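Local structure of Mll3558 protein (Mesorhizobium loti, 3RD6) at residues A[26-31]-A[50-55]. The protein is of unknown function but belongs to the AHA1 family, related to activators of the Hsp90 ATPase, and adopts a Bet v 1-like fold. Sequence-based numbering, arbitrary orientation.
Sequences AFADKA and FDFRVG
The carbonyl oxygen of Phe27 faces two aromatic rings of the opposing loop. Phe50 meets it with a ring edge, Phe27 O lying near the ring plane and 3.2 Å from Phe50 CZ; Phe52 approaches it obliquely, through CE1 at 4.2 Å. Ala28 O also lies in the plane of the Phe50 ring, 3.9 Å from Phe50 CE2. Both carbonyl oxygens thus sit at the ring's C-H edge, a placement consistent with weak electrostatic attraction; no hydrogen bond joins the two segments. Phe52 instead turns a face to the helix end: Ala28 CB stands 3.6 Å from the ring centroid, 28° off the normal, a CH-pi contact whose exact closeness is doubtful in this model. Replacing Phe52 by alanine is likely to leave the Ala28 methyl without its aromatic cover and Phe76 without its edge-to-face partner. Both rings issue from CB atoms directed at the helices, whereas that of the intervening Asp51 points away. Asp51 OD2 instead forms a salt bridge with Arg53 NE at 2.8 Å, across the inverse gamma turn centred on Phe52. Lys30 runs alongside Phe50 in the opposite direction, its CG 4.0 Å from Phe50 CB. Its chain is extended until chi4 (54°), where it bends and brings NZ to a hydrogen bond with Phe48 O. The contact thus joins the junction of helices 20-28 and 30-36 to the loop between strands 47-50 and 57-62, at the edge of the antiparallel sheet in a helix-grip fold. Phe27 continues inward, its side chain touching Ile85 of strand 84-93 and Leu145 of helix 131-148, while Phe50 also packs on Val33 of helix 30-36.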
loop_
_atom_site.group_PDB
_atom_site.type_symbol
_atom_site.label_atom_id
_atom_site.label_comp_id
_atom_site.label_asym_id
_atom_site.label_seq_id
_atom_site.Cartn_x
_atom_site.Cartn_y
_atom_site.Cartn_z
ATOM N N ALA A 26 -17.494 -10.303 7.736
ATOM C CA ALA A 26 -16.378 -10.909 8.467
ATOM C C ALA A 26 -15.082 -10.097 8.378
ATOM O O ALA A 26 -14.123 -10.356 9.111
ATOM C CB ALA A 26 -16.138 -12.333 7.960
ATOM N N PHE A 27 -15.052 -9.125 7.475
ATOM C CA PHE A 27 -13.877 -8.286 7.307
ATOM C C PHE A 27 -14.089 -6.906 7.902
ATOM O O PHE A 27 -13.164 -6.299 8.435
ATOM C CB PHE A 27 -13.540 -8.101 5.817
ATOM C CG PHE A 27 -12.856 -9.268 5.185
ATOM C CD1 PHE A 27 -13.593 -10.278 4.574
ATOM C CD2 PHE A 27 -11.469 -9.341 5.166
ATOM C CE1 PHE A 27 -12.955 -11.353 3.946
ATOM C CE2 PHE A 27 -10.819 -10.414 4.540
ATOM C CZ PHE A 27 -11.569 -11.417 3.929
ATOM N N ALA A 28 -15.318 -6.416 7.794
ATOM C CA ALA A 28 -15.671 -5.074 8.248
ATOM C C ALA A 28 -16.138 -4.914 9.695
ATOM O O ALA A 28 -16.190 -3.793 10.210
ATOM C CB ALA A 28 -16.718 -4.483 7.292
ATOM N N ASP A 29 -16.479 -6.023 10.344
ATOM C CA ASP A 29 -16.943 -5.992 11.733
ATOM C C ASP A 29 -15.801 -6.334 12.692
ATOM O O ASP A 29 -15.317 -7.464 12.734
ATOM C CB ASP A 29 -18.096 -6.982 11.925
ATOM C CG ASP A 29 -18.610 -6.991 13.326
ATOM O OD1 ASP A 29 -19.034 -5.915 13.797
ATOM O OD2 ASP A 29 -18.584 -8.068 13.957
ATOM N N LYS A 30 -15.388 -5.348 13.475
ATOM C CA LYS A 30 -14.293 -5.508 14.426
ATOM C C LYS A 30 -14.343 -6.802 15.239
ATOM O O LYS A 30 -13.377 -7.565 15.258
ATOM C CB LYS A 30 -14.256 -4.294 15.353
ATOM C CG LYS A 30 -13.066 -4.237 16.275
ATOM C CD LYS A 30 -12.968 -2.859 16.889
ATOM C CE LYS A 30 -11.967 -2.833 18.021
ATOM N NZ LYS A 30 -10.637 -3.336 17.602
ATOM N N ALA A 31 -15.473 -7.055 15.897
ATOM C CA ALA A 31 -15.634 -8.261 16.712
ATOM C C ALA A 31 -15.367 -9.547 15.917
ATOM O O ALA A 31 -14.516 -10.363 16.298
ATOM C CB ALA A 31 -17.033 -8.300 17.304
ATOM N N PHE A 50 -8.895 -1.003 15.219
ATOM C CA PHE A 50 -9.491 -1.290 13.921
ATOM C C PHE A 50 -10.514 -0.200 13.609
ATOM O O PHE A 50 -11.550 -0.109 14.266
ATOM C CB PHE A 50 -10.182 -2.655 13.973
ATOM C CG PHE A 50 -10.650 -3.170 12.642
ATOM C CD1 PHE A 50 -9.751 -3.694 11.734
ATOM C CD2 PHE A 50 -12.005 -3.190 12.324
ATOM C CE1 PHE A 50 -10.188 -4.234 10.533
ATOM C CE2 PHE A 50 -12.448 -3.727 11.128
ATOM C CZ PHE A 50 -11.533 -4.251 10.234
ATOM N N ASP A 51 -10.208 0.638 12.625
ATOM C CA ASP A 51 -11.112 1.703 12.229
ATOM C C ASP A 51 -11.453 1.481 10.765
ATOM O O ASP A 51 -10.763 1.978 9.872
ATOM C CB ASP A 51 -10.446 3.067 12.432
ATOM C CG ASP A 51 -11.332 4.225 11.982
ATOM O OD1 ASP A 51 -12.479 3.967 11.522
ATOM O OD2 ASP A 51 -10.868 5.389 12.088
ATOM N N PHE A 52 -12.532 0.739 10.526
ATOM C CA PHE A 52 -12.953 0.398 9.169
ATOM C C PHE A 52 -13.594 1.508 8.345
ATOM O O PHE A 52 -14.809 1.651 8.336
ATOM C CB PHE A 52 -13.884 -0.812 9.204
ATOM C CG PHE A 52 -14.013 -1.493 7.885
ATOM C CD1 PHE A 52 -12.933 -2.205 7.348
ATOM C CD2 PHE A 52 -15.197 -1.396 7.150
ATOM C CE1 PHE A 52 -13.031 -2.802 6.094
ATOM C CE2 PHE A 52 -15.309 -1.990 5.892
ATOM C CZ PHE A 52 -14.223 -2.696 5.362
ATOM N N ARG A 53 -12.757 2.273 7.641
ATOM C CA ARG A 53 -13.183 3.378 6.769
ATOM C C ARG A 53 -12.002 3.794 5.894
ATOM O O ARG A 53 -10.852 3.572 6.267
ATOM C CB ARG A 53 -13.632 4.577 7.595
ATOM C CG ARG A 53 -12.515 5.259 8.344
ATOM C CD ARG A 53 -13.033 6.406 9.199
ATOM N NE ARG A 53 -11.992 6.950 10.065
ATOM C CZ ARG A 53 -11.068 7.822 9.676
ATOM N NH1 ARG A 53 -11.058 8.276 8.425
ATOM N NH2 ARG A 53 -10.124 8.208 10.531
ATOM N N VAL A 54 -12.255 4.364 4.721
ATOM C CA VAL A 54 -11.141 4.795 3.888
ATOM C C VAL A 54 -10.409 5.854 4.704
ATOM O O VAL A 54 -11.034 6.730 5.277
ATOM C CB VAL A 54 -11.619 5.433 2.560
ATOM C CG1 VAL A 54 -10.410 5.775 1.679
ATOM C CG2 VAL A 54 -12.567 4.488 1.836
ATOM N N GLY A 55 -9.086 5.775 4.757
ATOM C CA GLY A 55 -8.329 6.740 5.536
ATOM C C GLY A 55 -8.141 6.221 6.951
ATOM O O GLY A 55 -7.232 6.623 7.673
#